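Side-chain contacts in NF-kappa-B inhibitor beta (Mus musculus, PDB 1OY3), which inhibits NF-kappa-B by binding it and trapping it in the cytoplasm, although its unphosphorylated, resynthesised form can accompany NF-kappa-B into the nucleus: residues D10-L15 / E22-F27; L198-Q203 / L229-L234. All blocks are in the same frame, centred on the assembly; numbering follows the deposited sequence.

Interaction 1. Residues D10-L15 / E22-F27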
# COMPACT_ATOMS: atom_id res chain seq x y z
N ASP C 10 -0.29 22.19 -7.92
CA ASP C 10 1.10 22.46 -7.54
C ASP C 10 1.40 23.96 -7.40
O ASP C 10 1.27 24.73 -8.35
CB ASP C 10 2.05 21.87 -8.58
CG ASP C 10 2.06 20.36 -8.57
OD1 ASP C 10 2.07 19.78 -7.47
OD2 ASP C 10 2.07 19.75 -9.67
N THR C 11 1.82 24.36 -6.21
CA THR C 11 2.15 25.76 -5.96
C THR C 11 3.57 26.03 -6.46
O THR C 11 4.21 25.15 -7.04
CB THR C 11 2.10 26.10 -4.47
OG1 THR C 11 3.24 25.53 -3.82
CG2 THR C 11 0.83 25.54 -3.84
N ALA C 12 4.06 27.24 -6.23
CA ALA C 12 5.41 27.60 -6.65
C ALA C 12 6.43 26.67 -5.98
O ALA C 12 7.49 26.38 -6.54
CB ALA C 12 5.70 29.06 -6.30
N LEU C 13 6.10 26.22 -4.77
CA LEU C 13 6.98 25.31 -4.05
C LEU C 13 7.09 23.98 -4.79
O LEU C 13 8.19 23.56 -5.15
CB LEU C 13 6.48 25.04 -2.64
CG LEU C 13 7.22 25.69 -1.48
CD1 LEU C 13 6.88 24.93 -0.21
CD2 LEU C 13 8.72 25.66 -1.71
N HIS C 14 5.95 23.33 -5.03
CA HIS C 14 5.94 22.04 -5.73
C HIS C 14 6.75 22.12 -7.00
O HIS C 14 7.53 21.22 -7.31
CB HIS C 14 4.51 21.60 -6.10
CG HIS C 14 3.63 21.29 -4.93
ND1 HIS C 14 2.92 22.26 -4.26
CD2 HIS C 14 3.35 20.12 -4.31
CE1 HIS C 14 2.22 21.70 -3.29
NE2 HIS C 14 2.47 20.40 -3.30
N LEU C 15 6.57 23.21 -7.74
CA LEU C 15 7.28 23.38 -9.00
C LEU C 15 8.76 23.64 -8.80
O LEU C 15 9.56 23.34 -9.68
CB LEU C 15 6.64 24.52 -9.81
CG LEU C 15 5.18 24.30 -10.21
CD1 LEU C 15 4.65 25.54 -10.90
CD2 LEU C 15 5.08 23.09 -11.12
N GLU C 22 17.16 24.73 -6.96
CA GLU C 22 17.59 25.09 -5.62
C GLU C 22 17.53 26.58 -5.33
O GLU C 22 17.00 27.00 -4.30
CB GLU C 22 18.82 24.27 -5.22
CG GLU C 22 18.59 22.78 -5.34
CD GLU C 22 17.70 22.22 -4.24
OE1 GLU C 22 18.23 21.98 -3.14
OE2 GLU C 22 16.49 22.02 -4.49
N PRO C 23 18.08 27.41 -6.24
CA PRO C 23 18.05 28.86 -6.05
C PRO C 23 16.66 29.43 -5.79
O PRO C 23 16.45 30.17 -4.83
CB PRO C 23 18.67 29.38 -7.34
CG PRO C 23 19.71 28.32 -7.63
CD PRO C 23 18.91 27.05 -7.40
N PHE C 24 15.70 29.09 -6.65
CA PHE C 24 14.34 29.59 -6.45
C PHE C 24 13.75 28.95 -5.19
O PHE C 24 13.02 29.60 -4.45
CB PHE C 24 13.46 29.30 -7.66
CG PHE C 24 12.16 30.07 -7.66
CD1 PHE C 24 12.15 31.44 -7.44
CD2 PHE C 24 10.94 29.42 -7.88
CE1 PHE C 24 10.95 32.17 -7.44
CE2 PHE C 24 9.74 30.13 -7.88
CZ PHE C 24 9.74 31.51 -7.66
N LEU C 25 14.08 27.68 -4.95
CA LEU C 25 13.58 27.01 -3.76
C LEU C 25 13.98 27.83 -2.56
O LEU C 25 13.14 28.18 -1.73
CB LEU C 25 14.16 25.60 -3.61
CG LEU C 25 13.86 24.97 -2.24
CD1 LEU C 25 12.36 24.97 -1.99
CD2 LEU C 25 14.41 23.55 -2.17
N ASP C 26 15.27 28.17 -2.48
CA ASP C 26 15.79 28.96 -1.37
C ASP C 26 15.00 30.25 -1.21
O ASP C 26 14.65 30.65 -0.09
CB ASP C 26 17.27 29.29 -1.60
CG ASP C 26 18.17 28.07 -1.43
OD1 ASP C 26 19.39 28.20 -1.66
OD2 ASP C 26 17.65 26.99 -1.08
N PHE C 27 14.70 30.89 -2.33
CA PHE C 27 13.93 32.13 -2.31
C PHE C 27 12.58 31.88 -1.65
O PHE C 27 12.25 32.50 -0.64
CB PHE C 27 13.72 32.63 -3.75
CG PHE C 27 12.85 33.85 -3.85
CD1 PHE C 27 13.28 35.07 -3.34
CD2 PHE C 27 11.60 33.77 -4.45
CE1 PHE C 27 12.48 36.20 -3.45
CE2 PHE C 27 10.79 34.90 -4.56
CZ PHE C 27 11.23 36.12 -4.05

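Interaction 2. Residues L198-Q203 / L229-L234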
# COMPACT_ATOMS: atom_id res chain seq x y z
N LEU C 198 6.63 -10.75 5.72
CA LEU C 198 6.83 -10.04 4.47
C LEU C 198 8.18 -10.38 3.86
O LEU C 198 8.28 -10.56 2.65
CB LEU C 198 6.71 -8.52 4.68
CG LEU C 198 5.36 -8.10 5.27
CD1 LEU C 198 5.34 -6.60 5.49
CD2 LEU C 198 4.24 -8.52 4.33
N ALA C 199 9.21 -10.47 4.68
CA ALA C 199 10.52 -10.80 4.15
C ALA C 199 10.49 -12.18 3.52
O ALA C 199 11.10 -12.40 2.47
CB ALA C 199 11.56 -10.75 5.26
N VAL C 200 9.77 -13.11 4.13
CA VAL C 200 9.67 -14.46 3.59
C VAL C 200 8.93 -14.42 2.25
O VAL C 200 9.35 -15.05 1.28
CB VAL C 200 8.94 -15.41 4.58
CG1 VAL C 200 8.82 -16.80 3.98
CG2 VAL C 200 9.72 -15.49 5.87
N GLU C 201 7.84 -13.67 2.19
CA GLU C 201 7.09 -13.54 0.95
C GLU C 201 7.99 -12.91 -0.10
O GLU C 201 7.92 -13.27 -1.28
CB GLU C 201 5.85 -12.67 1.15
CG GLU C 201 4.79 -13.34 2.02
CD GLU C 201 3.41 -12.74 1.82
OE1 GLU C 201 2.43 -13.32 2.33
OE2 GLU C 201 3.31 -11.68 1.15
N ALA C 202 8.83 -11.98 0.33
CA ALA C 202 9.76 -11.28 -0.56
C ALA C 202 10.98 -12.12 -0.92
O ALA C 202 11.78 -11.73 -1.77
CB ALA C 202 10.22 -9.98 0.10
N GLN C 203 11.10 -13.28 -0.27
CA GLN C 203 12.23 -14.19 -0.48
C GLN C 203 13.55 -13.42 -0.31
O GLN C 203 14.55 -13.73 -0.94
CB GLN C 203 12.16 -14.83 -1.87
CG GLN C 203 10.89 -15.64 -2.14
CD GLN C 203 10.81 -16.92 -1.31
OE1 GLN C 203 11.49 -17.91 -1.60
NE2 GLN C 203 9.97 -16.90 -0.28
N LEU C 229 8.18 -19.39 9.43
CA LEU C 229 8.81 -20.65 9.03
C LEU C 229 7.81 -21.45 8.21
O LEU C 229 8.13 -21.92 7.12
CB LEU C 229 9.22 -21.47 10.26
CG LEU C 229 10.41 -22.42 10.08
CD1 LEU C 229 10.50 -23.32 11.31
CD2 LEU C 229 10.28 -23.26 8.82
N GLY C 230 6.61 -21.60 8.76
CA GLY C 230 5.56 -22.34 8.07
C GLY C 230 5.34 -21.75 6.69
O GLY C 230 5.06 -22.47 5.73
N SER C 231 5.49 -20.44 6.59
CA SER C 231 5.32 -19.77 5.32
C SER C 231 6.51 -20.06 4.43
O SER C 231 6.36 -20.35 3.25
CB SER C 231 5.17 -18.26 5.53
OG SER C 231 4.99 -17.59 4.29
N ALA C 232 7.71 -19.99 5.01
CA ALA C 232 8.94 -20.24 4.26
C ALA C 232 9.00 -21.65 3.68
O ALA C 232 9.61 -21.86 2.62
CB ALA C 232 10.15 -19.99 5.15
N LEU C 233 8.39 -22.61 4.36
CA LEU C 233 8.40 -23.99 3.87
C LEU C 233 7.68 -24.11 2.54
O LEU C 233 8.12 -24.85 1.66
CB LEU C 233 7.76 -24.93 4.90
CG LEU C 233 8.58 -25.25 6.15
CD1 LEU C 233 7.84 -26.26 7.01
CD2 LEU C 233 9.92 -25.81 5.75
N LEU C 234 6.58 -23.38 2.39
CA LEU C 234 5.79 -23.41 1.16
C LEU C 234 6.43 -22.53 0.08
O LEU C 234 5.89 -22.36 -1.01
CB LEU C 234 4.37 -22.92 1.43
CG LEU C 234 3.57 -23.69 2.48
CD1 LEU C 234 2.22 -23.03 2.68
CD2 LEU C 234 3.40 -25.12 2.03

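Interaction 1. Residues D10-L15 / E22-F27
Leu13 and Leu25 make the closer of the two apolar touches between residues 10-15 and 22-27. Their branches cross obliquely, CD2 of Leu13 lying 3.7 Å from CD1 of Leu25. Leu25 holds its CG anti to the backbone N (chi1 169°), beside the carbonyl carbon, and from there CD1 reaches the partner leucine. The second touch is looser: the methyl CB of Ala12 stands 4.5 Å from CE2 of Phe24, oblique to the ring.

Within residues 10-15, side-chain hydrogen bonds shape the start of the helix. Thr11 is its N-cap, and OG1 accepts from Leu13 N at 3.1 Å. Thr11 N donates to His14 ND1 at 3.1 Å, and the two residues form a capping box, although the donor sits 35° out of the imidazole plane. This is the Thr-x-Leu-His signature of ankyrin repeats. Through NE2, His14 also bonds Gln46 O, in the second repeat.

Both segments belong to the first ankyrin repeat, as its paired helices 12-18 and 22-32. Leu13 also packs on Ala48 of helix 48-55 and Leu25 on Thr60 of helix 58-66, while an aromatic side chain of another protein chain meets Phe24 edge-to-face.

Interaction 2. Residues L198-Q203 / L229-L234
Val200 turns CG1 anti to its backbone N (chi1 178°), and this branch makes the contact with Ser231 and Ala232. Ser231 likewise sets OG opposite its own N (chi1 -179°), which brings the hydroxyl oxygen to 3.9 Å from Val200 CG1. The tightest point is on Ala232: CG1 comes within 3.5 Å of its CA, closer than usual for two carbons, and lies 3.6 Å from its CB. The valine methyl thus presses on the helix backbone as well as on the alanine methyl, and the CA atoms of Val200 and Ala232 are only 5.9 Å apart.

Helices 195-201 and 228-233 meet here as equivalent elements of the fifth and sixth ankyrin repeats, stacked side by side in the solenoid. Val200 also packs on Leu208 of helix 205-213, and Ala232 on Leu244 of helix 238-246.

Gln203, with positive phi (53°), leaves the helical conformation in a Schellman motif, its N bonded to Val200 O at 2.9 Å. Its OE1 accepts from Asn237 N, a polar tie to the sixth repeat. Glu201 forms a salt bridge with Arg193, and Arg235 gives Ser231 OG a weak hydrogen bond.

In the fold
Interactions 1 and 2 lie on opposite sides of the chain's centre, their own centres 45 Å apart and their nearest atoms about 29 Å apart, so neither touches the other. They represent the two directions of packing in an ankyrin solenoid. Interaction 1 joins the two helices of a single repeat, the first, whereas residues 198-203 and 229-234 join successive repeats, the fifth and sixth. The touching residues of both are buried; those of interaction 1 are all apolar, while interaction 2 includes a serine hydroxyl. Another protein chain of the assembly comes within reach of five residues of interaction 1, but of just one, Leu234, in interaction 2.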